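Local structure of N(G),N(G)-dimethylarginine dimethylaminohydrolase (Pseudomonas aeruginosa, 1H70) at residues R58-V69 and S85-I93; R74-A83 and K104-E115. The protein hydrolyses the methylated arginines N(G),N(G)-dimethyl-L-arginine and N(G)-monomethyl-L-arginine to L-citrulline, releasing dimethylamine or methylamine. The protein carries 1 engineered substitution. All coordinates share one frame; numbering follows the deposited sequence.

Interaction 1. Residues R58-V69 and S85-I93; sequences RFPDSVFVEDPV and SRRGETEII. With CIR (citrulline), chain B.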
loop_
_atom_site.group_PDB
_atom_site.type_symbol
_atom_site.label_atom_id
_atom_site.label_comp_id
_atom_site.label_asym_id
_atom_site.label_seq_id
_atom_site.Cartn_x
_atom_site.Cartn_y
_atom_site.Cartn_z
ATOM N N ARG A 58 5.541 -16.936 -11.365
ATOM C CA ARG A 58 5.449 -17.787 -10.191
ATOM C C ARG A 58 4.669 -17.117 -9.057
ATOM O O ARG A 58 4.287 -17.780 -8.133
ATOM C CB ARG A 58 6.836 -18.114 -9.635
ATOM C CG ARG A 58 7.781 -18.845 -10.570
ATOM C CD ARG A 58 9.152 -18.983 -9.916
ATOM N NE ARG A 58 9.750 -17.659 -9.733
ATOM C CZ ARG A 58 10.967 -17.451 -9.297
ATOM N NH1 ARG A 58 11.745 -18.502 -9.021
ATOM N NH2 ARG A 58 11.416 -16.206 -9.167
ATOM N N PHE A 59 4.476 -15.808 -9.134
ATOM C CA PHE A 59 3.814 -15.049 -8.082
ATOM C C PHE A 59 2.670 -14.193 -8.632
ATOM O O PHE A 59 2.838 -13.024 -8.962
ATOM C CB PHE A 59 4.822 -14.166 -7.329
ATOM C CG PHE A 59 5.887 -14.958 -6.605
ATOM C CD1 PHE A 59 7.149 -15.110 -7.178
ATOM C CD2 PHE A 59 5.631 -15.559 -5.386
ATOM C CE1 PHE A 59 8.118 -15.836 -6.548
ATOM C CE2 PHE A 59 6.597 -16.296 -4.746
ATOM C CZ PHE A 59 7.849 -16.439 -5.332
ATOM N N PRO A 60 1.483 -14.785 -8.732
ATOM C CA PRO A 60 0.301 -14.102 -9.266
ATOM C C PRO A 60 0.027 -12.701 -8.693
ATOM O O PRO A 60 -0.415 -11.794 -9.407
ATOM C CB PRO A 60 -0.831 -15.032 -8.833
ATOM C CG PRO A 60 -0.200 -16.399 -8.915
ATOM C CD PRO A 60 1.215 -16.201 -8.377
ATOM N N ASP A 61 0.282 -12.526 -7.404
ATOM C CA ASP A 61 0.018 -11.251 -6.724
ATOM C C ASP A 61 1.256 -10.367 -6.596
ATOM O O ASP A 61 1.221 -9.359 -5.874
ATOM C CB ASP A 61 -0.523 -11.532 -5.322
ATOM C CG ASP A 61 -1.931 -12.087 -5.324
ATOM O OD1 ASP A 61 -2.846 -11.324 -5.714
ATOM O OD2 ASP A 61 -2.159 -13.258 -4.930
ATOM N N SER A 62 2.342 -10.677 -7.312
ATOM C CA SER A 62 3.591 -9.912 -7.194
ATOM C C SER A 62 3.539 -8.444 -7.689
ATOM O O SER A 62 4.398 -7.611 -7.359
ATOM C CB SER A 62 4.789 -10.720 -7.758
ATOM O OG SER A 62 4.600 -10.951 -9.134
ATOM N N VAL A 63 2.466 -8.076 -8.381
ATOM C CA VAL A 63 2.216 -6.711 -8.797
ATOM C C VAL A 63 2.001 -5.850 -7.561
ATOM O O VAL A 63 2.238 -4.643 -7.590
ATOM C CB VAL A 63 0.951 -6.627 -9.704
ATOM C CG1 VAL A 63 -0.302 -7.072 -8.949
ATOM C CG2 VAL A 63 0.760 -5.223 -10.279
ATOM N N PHE A 64 1.549 -6.463 -6.464
ATOM C CA PHE A 64 1.328 -5.741 -5.216
ATOM C C PHE A 64 2.609 -5.635 -4.389
ATOM O O PHE A 64 2.743 -6.198 -3.281
ATOM C CB PHE A 64 0.201 -6.399 -4.405
ATOM C CG PHE A 64 -1.094 -6.451 -5.185
ATOM C CD1 PHE A 64 -1.753 -7.656 -5.384
ATOM C CD2 PHE A 64 -1.613 -5.293 -5.728
ATOM C CE1 PHE A 64 -2.934 -7.698 -6.111
ATOM C CE2 PHE A 64 -2.817 -5.321 -6.461
ATOM C CZ PHE A 64 -3.474 -6.525 -6.637
ATOM N N VAL A 65 3.550 -4.870 -4.930
ATOM C CA VAL A 65 4.864 -4.677 -4.317
ATOM C C VAL A 65 4.835 -3.969 -2.961
ATOM O O VAL A 65 5.829 -4.029 -2.209
ATOM C CB VAL A 65 5.835 -3.922 -5.261
ATOM C CG1 VAL A 65 6.087 -4.756 -6.514
ATOM C CG2 VAL A 65 5.302 -2.508 -5.599
ATOM N N GLU A 66 3.713 -3.338 -2.617
ATOM C CA GLU A 66 3.611 -2.735 -1.294
ATOM C C GLU A 66 3.836 -3.759 -0.180
ATOM O O GLU A 66 4.433 -3.413 0.811
ATOM C CB GLU A 66 2.224 -2.103 -1.103
ATOM C CG GLU A 66 1.906 -1.693 0.328
ATOM C CD GLU A 66 0.921 -0.547 0.401
ATOM O OE1 GLU A 66 -0.300 -0.813 0.362
ATOM O OE2 GLU A 66 1.350 0.608 0.506
ATOM N N ASP A 67 3.380 -5.000 -0.325
ATOM C CA ASP A 67 3.474 -5.950 0.802
ATOM C C ASP A 67 4.849 -6.483 1.211
ATOM O O ASP A 67 5.152 -6.572 2.402
ATOM C CB ASP A 67 2.424 -7.045 0.622
ATOM C CG ASP A 67 1.046 -6.453 0.569
ATOM O OD1 ASP A 67 0.723 -5.632 1.479
ATOM O OD2 ASP A 67 0.268 -6.748 -0.339
ATOM N N PRO A 68 5.708 -6.855 0.265
ATOM C CA PRO A 68 7.020 -7.412 0.616
ATOM C C PRO A 68 8.060 -6.481 1.245
ATOM O O PRO A 68 9.090 -6.989 1.690
ATOM C CB PRO A 68 7.544 -7.980 -0.711
ATOM C CG PRO A 68 6.684 -7.409 -1.792
ATOM C CD PRO A 68 5.434 -6.895 -1.183
ATOM N N VAL A 69 7.859 -5.165 1.314
ATOM C CA VAL A 69 8.861 -4.276 1.861
ATOM C C VAL A 69 8.236 -3.013 2.419
ATOM O O VAL A 69 7.182 -2.576 1.964
ATOM C CB VAL A 69 9.847 -3.706 0.790
ATOM C CG1 VAL A 69 11.123 -3.189 1.480
ATOM C CG2 VAL A 69 10.200 -4.679 -0.326
ATOM N N SER A 85 1.522 -18.286 -0.503
ATOM C CA SER A 85 1.893 -18.066 -1.907
ATOM C C SER A 85 2.651 -16.766 -2.194
ATOM O O SER A 85 3.188 -16.588 -3.287
ATOM C CB SER A 85 0.644 -18.077 -2.777
ATOM O OG SER A 85 -0.210 -16.975 -2.459
ATOM N N ARG A 86 2.714 -15.847 -1.231
ATOM C CA ARG A 86 3.387 -14.580 -1.445
ATOM C C ARG A 86 4.670 -14.397 -0.636
ATOM O O ARG A 86 5.366 -13.409 -0.851
ATOM C CB ARG A 86 2.411 -13.431 -1.097
ATOM C CG ARG A 86 1.110 -13.462 -1.907
ATOM C CD ARG A 86 0.422 -12.085 -1.888
ATOM N NE ARG A 86 1.350 -11.059 -2.412
ATOM C CZ ARG A 86 1.196 -9.771 -2.243
ATOM N NH1 ARG A 86 0.117 -9.305 -1.628
ATOM N NH2 ARG A 86 2.118 -8.932 -2.693
ATOM N N ARG A 87 5.010 -15.330 0.263
ATOM C CA ARG A 87 6.226 -15.174 1.061
ATOM C C ARG A 87 7.490 -15.011 0.223
ATOM O O ARG A 87 8.321 -14.167 0.526
ATOM C CB ARG A 87 6.420 -16.299 2.088
ATOM C CG ARG A 87 7.445 -15.932 3.163
ATOM C CD ARG A 87 7.323 -16.784 4.384
ATOM N NE ARG A 87 6.079 -16.544 5.096
ATOM C CZ ARG A 87 5.439 -17.466 5.809
ATOM N NH1 ARG A 87 5.931 -18.705 5.922
ATOM N NH2 ARG A 87 4.299 -17.164 6.408
ATOM N N GLY A 88 7.606 -15.766 -0.858
ATOM C CA GLY A 88 8.751 -15.729 -1.744
ATOM C C GLY A 88 8.924 -14.440 -2.544
ATOM O O GLY A 88 9.947 -14.252 -3.205
ATOM N N GLU A 89 7.935 -13.544 -2.517
ATOM C CA GLU A 89 8.044 -12.274 -3.206
ATOM C C GLU A 89 9.139 -11.382 -2.633
ATOM O O GLU A 89 9.623 -10.463 -3.323
ATOM C CB GLU A 89 6.722 -11.487 -3.168
ATOM C CG GLU A 89 5.653 -12.211 -3.967
ATOM C CD GLU A 89 4.338 -11.472 -4.023
ATOM O OE1 GLU A 89 4.350 -10.224 -3.836
ATOM O OE2 GLU A 89 3.292 -12.154 -4.243
ATOM N N THR A 90 9.534 -11.627 -1.381
ATOM C CA THR A 90 10.610 -10.822 -0.804
ATOM C C THR A 90 11.921 -11.046 -1.543
ATOM O O THR A 90 12.732 -10.142 -1.680
ATOM C CB THR A 90 10.814 -11.138 0.694
ATOM O OG1 THR A 90 11.005 -12.546 0.875
ATOM C CG2 THR A 90 9.560 -10.743 1.477
ATOM N N GLU A 91 12.129 -12.279 -2.015
ATOM C CA GLU A 91 13.368 -12.641 -2.696
ATOM C C GLU A 91 13.571 -11.954 -4.037
ATOM O O GLU A 91 14.705 -11.610 -4.383
ATOM C CB GLU A 91 13.438 -14.164 -2.900
ATOM C CG GLU A 91 13.344 -14.958 -1.608
ATOM C CD GLU A 91 14.586 -14.856 -0.748
ATOM O OE1 GLU A 91 14.453 -14.680 0.481
ATOM O OE2 GLU A 91 15.707 -14.951 -1.284
ATOM N N ILE A 92 12.493 -11.756 -4.781
ATOM C CA ILE A 92 12.585 -11.143 -6.097
ATOM C C ILE A 92 12.615 -9.626 -6.046
ATOM O O ILE A 92 12.858 -8.967 -7.063
ATOM C CB ILE A 92 11.459 -11.667 -7.033
ATOM C CG1 ILE A 92 10.077 -11.434 -6.430
ATOM C CG2 ILE A 92 11.655 -13.142 -7.304
ATOM C CD1 ILE A 92 8.976 -11.680 -7.438
ATOM N N ILE A 93 12.419 -9.047 -4.867
ATOM C CA ILE A 93 12.503 -7.589 -4.754
ATOM C C ILE A 93 13.726 -7.126 -3.991
ATOM O O ILE A 93 14.044 -5.937 -3.998
ATOM C CB ILE A 93 11.244 -6.997 -4.133
ATOM C CG1 ILE A 93 11.099 -5.515 -4.540
ATOM C CG2 ILE A 93 11.275 -7.151 -2.623
ATOM C CD1 ILE A 93 9.707 -4.983 -4.403
HETATM C C CIR B . -3.564 -10.653 -1.691
HETATM O O CIR B . -2.498 -10.688 -1.003
HETATM O OXT CIR B . -4.617 -11.294 -1.280
HETATM C CA CIR B . -3.629 -9.816 -2.940
HETATM N N CIR B . -4.586 -10.410 -3.891
HETATM C C3 CIR B . -4.041 -8.367 -2.578
HETATM C C4 CIR B . -2.910 -7.694 -1.780
HETATM C C5 CIR B . -3.335 -6.287 -1.398
HETATM N N6 CIR B . -2.254 -5.584 -0.692
HETATM C C7 CIR B . -2.265 -4.299 -0.378
HETATM O O7 CIR B . -3.206 -3.542 -0.662
HETATM N N8 CIR B . -1.194 -3.793 0.265
HETATM O O HOH W 1 2.964 -18.135 -5.563
HETATM O O HOH W 2 2.084 -14.124 -5.678
HETATM O O HOH W 3 -0.524 -15.392 -4.657
HETATM O O HOH W 4 5.790 -8.182 -4.990
#

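Interaction 2. Residues R74-A83 and K104-E115; sequences RCAIITRPGA and KVERIEAPGTVE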
loop_
_atom_site.group_PDB
_atom_site.type_symbol
_atom_site.label_atom_id
_atom_site.label_comp_id
_atom_site.label_asym_id
_atom_site.label_seq_id
_atom_site.Cartn_x
_atom_site.Cartn_y
_atom_site.Cartn_z
ATOM N N ARG A 74 14.930 6.292 6.427
ATOM C CA ARG A 74 16.130 5.866 7.138
ATOM C C ARG A 74 16.606 4.466 6.775
ATOM O O ARG A 74 17.793 4.167 6.920
ATOM C CB ARG A 74 15.884 5.883 8.650
ATOM C CG ARG A 74 15.196 7.139 9.182
ATOM C CD ARG A 74 16.124 8.173 9.770
ATOM N NE ARG A 74 15.398 9.400 10.078
ATOM C CZ ARG A 74 14.867 9.733 11.254
ATOM N NH1 ARG A 74 14.949 8.930 12.304
ATOM N NH2 ARG A 74 14.234 10.896 11.378
ATOM N N CYS A 75 15.692 3.587 6.376
ATOM C CA CYS A 75 16.024 2.210 6.039
ATOM C C CYS A 75 14.874 1.529 5.321
ATOM O O CYS A 75 13.787 2.088 5.211
ATOM C CB CYS A 75 16.307 1.394 7.305
ATOM S SG CYS A 75 14.847 1.210 8.367
ATOM N N ALA A 76 15.134 0.313 4.840
ATOM C CA ALA A 76 14.103 -0.509 4.217
ATOM C C ALA A 76 14.059 -1.807 5.033
ATOM O O ALA A 76 15.097 -2.336 5.447
ATOM C CB ALA A 76 14.380 -0.827 2.767
ATOM N N ILE A 77 12.850 -2.294 5.257
ATOM C CA ILE A 77 12.646 -3.523 6.005
ATOM C C ILE A 77 11.908 -4.494 5.105
ATOM O O ILE A 77 10.759 -4.233 4.735
ATOM C CB ILE A 77 11.765 -3.268 7.258
ATOM C CG1 ILE A 77 12.309 -2.130 8.124
ATOM C CG2 ILE A 77 11.673 -4.518 8.122
ATOM C CD1 ILE A 77 11.610 -0.762 7.891
ATOM N N ILE A 78 12.563 -5.595 4.755
ATOM C CA ILE A 78 11.930 -6.634 3.972
ATOM C C ILE A 78 10.988 -7.333 4.930
ATOM O O ILE A 78 11.384 -7.672 6.045
ATOM C CB ILE A 78 12.976 -7.628 3.456
ATOM C CG1 ILE A 78 14.024 -6.918 2.615
ATOM C CG2 ILE A 78 12.339 -8.751 2.633
ATOM C CD1 ILE A 78 13.498 -6.222 1.401
ATOM N N THR A 79 9.750 -7.530 4.505
ATOM C CA THR A 79 8.764 -8.118 5.395
ATOM C C THR A 79 8.777 -9.644 5.324
ATOM O O THR A 79 9.773 -10.264 4.921
ATOM C CB THR A 79 7.372 -7.542 5.081
ATOM O OG1 THR A 79 6.974 -7.928 3.756
ATOM C CG2 THR A 79 7.381 -5.994 5.119
ATOM N N ARG A 80 7.689 -10.266 5.774
ATOM C CA ARG A 80 7.548 -11.713 5.770
ATOM C C ARG A 80 6.054 -12.017 5.628
ATOM O O ARG A 80 5.327 -12.194 6.607
ATOM C CB ARG A 80 8.113 -12.297 7.070
ATOM C CG ARG A 80 8.244 -13.823 7.043
ATOM C CD ARG A 80 9.298 -14.340 8.049
ATOM N NE ARG A 80 9.350 -15.797 8.033
ATOM C CZ ARG A 80 8.516 -16.595 8.695
ATOM N NH1 ARG A 80 7.566 -16.084 9.475
ATOM N NH2 ARG A 80 8.654 -17.920 8.606
ATOM N N PRO A 81 5.582 -12.013 4.389
ATOM C CA PRO A 81 4.155 -12.191 4.112
ATOM C C PRO A 81 3.506 -13.364 4.811
ATOM O O PRO A 81 4.067 -14.460 4.920
ATOM C CB PRO A 81 4.080 -12.301 2.599
ATOM C CG PRO A 81 5.261 -11.471 2.121
ATOM C CD PRO A 81 6.355 -11.755 3.161
ATOM N N GLY A 82 2.304 -13.106 5.318
ATOM C CA GLY A 82 1.527 -14.133 5.988
ATOM C C GLY A 82 0.954 -15.093 4.953
ATOM O O GLY A 82 0.775 -16.267 5.241
ATOM N N ALA A 83 0.632 -14.601 3.758
ATOM C CA ALA A 83 0.071 -15.462 2.726
ATOM C C ALA A 83 1.140 -16.396 2.181
ATOM O O ALA A 83 2.118 -15.917 1.619
ATOM C CB ALA A 83 -0.500 -14.621 1.611
ATOM N N LYS A 104 21.550 -0.593 4.580
ATOM C CA LYS A 104 20.406 -0.160 5.378
ATOM C C LYS A 104 19.164 -1.022 5.169
ATOM O O LYS A 104 18.041 -0.503 5.187
ATOM C CB LYS A 104 20.050 1.289 5.076
ATOM C CG LYS A 104 20.999 2.333 5.661
ATOM C CD LYS A 104 20.499 3.718 5.297
ATOM C CE LYS A 104 21.414 4.793 5.879
ATOM N NZ LYS A 104 21.256 6.094 5.180
ATOM N N VAL A 105 19.367 -2.313 4.960
ATOM C CA VAL A 105 18.247 -3.234 4.740
ATOM C C VAL A 105 18.081 -4.146 5.945
ATOM O O VAL A 105 19.002 -4.895 6.295
ATOM C CB VAL A 105 18.450 -4.109 3.485
ATOM C CG1 VAL A 105 17.312 -5.117 3.341
ATOM C CG2 VAL A 105 18.499 -3.225 2.263
ATOM N N GLU A 106 16.902 -4.101 6.551
ATOM C CA GLU A 106 16.572 -4.895 7.729
ATOM C C GLU A 106 15.540 -5.931 7.288
ATOM O O GLU A 106 15.018 -5.830 6.176
ATOM C CB GLU A 106 15.957 -3.999 8.798
ATOM C CG GLU A 106 16.779 -2.798 9.232
ATOM C CD GLU A 106 17.794 -3.086 10.333
ATOM O OE1 GLU A 106 17.902 -4.244 10.784
ATOM O OE2 GLU A 106 18.496 -2.125 10.758
ATOM N N ARG A 107 15.248 -6.932 8.122
ATOM C CA ARG A 107 14.281 -7.941 7.703
ATOM C C ARG A 107 13.486 -8.498 8.879
ATOM O O ARG A 107 14.006 -8.586 9.983
ATOM C CB ARG A 107 14.966 -9.090 6.959
ATOM C CG ARG A 107 16.164 -9.654 7.646
ATOM C CD ARG A 107 16.658 -10.981 7.100
ATOM N NE ARG A 107 17.210 -11.138 5.749
ATOM C CZ ARG A 107 17.539 -10.260 4.788
ATOM N NH1 ARG A 107 17.380 -8.963 4.900
ATOM N NH2 ARG A 107 18.048 -10.732 3.650
ATOM N N ILE A 108 12.240 -8.871 8.614
ATOM C CA ILE A 108 11.400 -9.527 9.611
ATOM C C ILE A 108 11.754 -11.007 9.552
ATOM O O ILE A 108 12.019 -11.515 8.460
ATOM C CB ILE A 108 9.923 -9.366 9.248
ATOM C CG1 ILE A 108 9.557 -7.895 9.137
ATOM C CG2 ILE A 108 8.998 -10.152 10.239
ATOM C CD1 ILE A 108 9.610 -7.106 10.441
ATOM N N GLU A 109 11.751 -11.697 10.698
ATOM C CA GLU A 109 12.062 -13.127 10.724
ATOM C C GLU A 109 10.994 -13.928 11.443
ATOM O O GLU A 109 10.161 -13.363 12.134
ATOM C CB GLU A 109 13.305 -13.400 11.560
ATOM C CG GLU A 109 14.602 -12.730 11.215
ATOM C CD GLU A 109 15.626 -13.114 12.273
ATOM O OE1 GLU A 109 15.230 -13.673 13.329
ATOM O OE2 GLU A 109 16.816 -12.858 12.031
ATOM N N ALA A 110 11.050 -15.251 11.317
ATOM C CA ALA A 110 10.107 -16.098 12.041
ATOM C C ALA A 110 10.327 -15.884 13.523
ATOM O O ALA A 110 11.434 -15.576 13.966
ATOM C CB ALA A 110 10.323 -17.571 11.688
ATOM N N PRO A 111 9.273 -16.032 14.320
ATOM C CA PRO A 111 7.933 -16.415 13.863
ATOM C C PRO A 111 6.999 -15.247 13.519
ATOM O O PRO A 111 5.764 -15.356 13.607
ATOM C CB PRO A 111 7.406 -17.177 15.080
ATOM C CG PRO A 111 8.006 -16.409 16.260
ATOM C CD PRO A 111 9.339 -15.883 15.785
ATOM N N GLY A 112 7.574 -14.149 13.073
ATOM C CA GLY A 112 6.790 -12.972 12.711
ATOM C C GLY A 112 6.311 -13.049 11.269
ATOM O O GLY A 112 6.924 -13.702 10.431
ATOM N N THR A 113 5.220 -12.358 10.989
ATOM C CA THR A 113 4.610 -12.349 9.685
ATOM C C THR A 113 4.205 -10.868 9.490
ATOM O O THR A 113 3.613 -10.267 10.385
ATOM C CB THR A 113 3.483 -13.399 9.880
ATOM O OG1 THR A 113 3.747 -14.648 9.178
ATOM C CG2 THR A 113 2.176 -12.894 9.640
ATOM N N VAL A 114 4.618 -10.211 8.400
ATOM C CA VAL A 114 4.211 -8.805 8.173
ATOM C C VAL A 114 3.958 -8.594 6.687
ATOM O O VAL A 114 4.725 -9.093 5.890
ATOM C CB VAL A 114 5.289 -7.750 8.540
ATOM C CG1 VAL A 114 4.890 -6.336 8.092
ATOM C CG2 VAL A 114 5.548 -7.685 10.052
ATOM N N GLU A 115 2.902 -7.863 6.339
ATOM C CA GLU A 115 2.664 -7.443 4.953
ATOM C C GLU A 115 2.494 -5.936 5.081
ATOM O O GLU A 115 1.630 -5.488 5.830
ATOM C CB GLU A 115 1.457 -8.114 4.272
ATOM C CG GLU A 115 1.772 -9.566 3.935
ATOM C CD GLU A 115 0.607 -10.379 3.401
ATOM O OE1 GLU A 115 -0.403 -9.785 2.965
ATOM O OE2 GLU A 115 0.736 -11.622 3.399
HETATM O O HOH W 5 19.294 6.376 7.651
HETATM O O HOH W 6 12.094 -11.312 5.690
#

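Interaction 1. Residues R58-V69 and S85-I93
Pro68 of loop 58-69 lies against Thr90 at the start of a helix, their CA atoms 5.2 Å apart, and the Phe59 ring rests on the turn Ser85-Glu89; type I turns, two of them overlapping from Phe59 to Phe64 and one from Arg86 to Glu89, bend the chains between. Arg86 illustrates how a ligand-binding arginine is fixed by its neighbours. Its NE and NH2 hold Glu89 side-on, one to each carboxylate oxygen. Arg86 NH2 also donates to Phe64 O (2.9 Å), while its NH1 forms a salt bridge with Asp67 OD2 (2.9 Å) and reaches citrulline O at 3.0 Å. A bend at chi3 (57°) turns the guanidinium so that Asp61 O lies over one face. Asp67 is a matching clamp: its OD2 takes citrulline N6 at 2.8 Å and its OD1 takes N8. Asp61 OD1 accepts from the ligand amine N at 2.7 Å. Toward the surface, one face of the Phe59 ring lies against Glu89, with Ser85 O at its edge, 3.4 Å from Phe59 CD2. Ile93 CG2 meets Val69 CG2 at 3.5 Å. The contact thus seats the start of helix 89-100 against the pocket loop, beside strands 5-9 and 76-78, with helix 239-242 next to Phe64.

Interaction 2. Residues R74-A83 and K104-E115
Ala76 N to Lys104 O, Glu106 N to Ala76 O (2.8 Å), Ile78 N to Glu106 O (2.8 Å) and Ile108 N to Ile78 O are backbone hydrogen bonds that form a parallel ladder, the short strands inclined by 34°. Beyond it the chain 104-115 turns back, and Arg80 with Val114 makes a single antiparallel hydrogen-bonded bridge, Val114 N to Arg80 O being 2.8 Å. Among side-chain polar contacts, with CG anti to the backbone N (chi1 -169°) and the chain extended to NE, Arg80 carries its guanidinium along 109-112, where its NH1 donates to Gly112 O at 2.6 Å, nearly within the guanidinium plane, while Ala110 CB covers one face. Glu115 OE2 accepts from Ala83 N at 3.0 Å and, weakly, from Gly82 N; its OE1 is hydrogen-bonded to His163, the probable proton donor, and forms a salt bridge with Arg133 of the citrulline pocket. Water links Thr79 O to Ile108 O. Among apolar contacts, Ile78 CG1 meets Val105 CG1 at 3.8 Å on one sheet face, and Ile77 CG2 meets Ile108 CD1 at 4.0 Å where helix 136-148 packs. With helix 89-100 against the Ala76, Ile78 and Val105 face, the ladder is that of a beta-alpha-beta crossover, beyond whose second strand the chain runs on to Glu115, beside the citrulline pocket.

How the interactions relate
Interaction 1 joins the pocket loop to the helix of the crossover whose strands pair in interaction 2, and the segments alternate along the chain. They touch directly, Asp67 O lying 2.6 Å from Thr79 OG1 in a probable hydrogen bond, Arg87 NE 2.9 Å from Pro81 O in another, and Thr90 packing on Ile78. Interaction 1 is the more buried, and salt bridges around the ligand and apolar packing of Phe59, Pro68 and Ile93 share it; interaction 2, partly exposed, rests on main-chain ladder bonds. Both nonetheless reach the site, the first through residues that bind citrulline, the second through Glu115, a neighbour of two pocket residues: a scaffold and its functional edge.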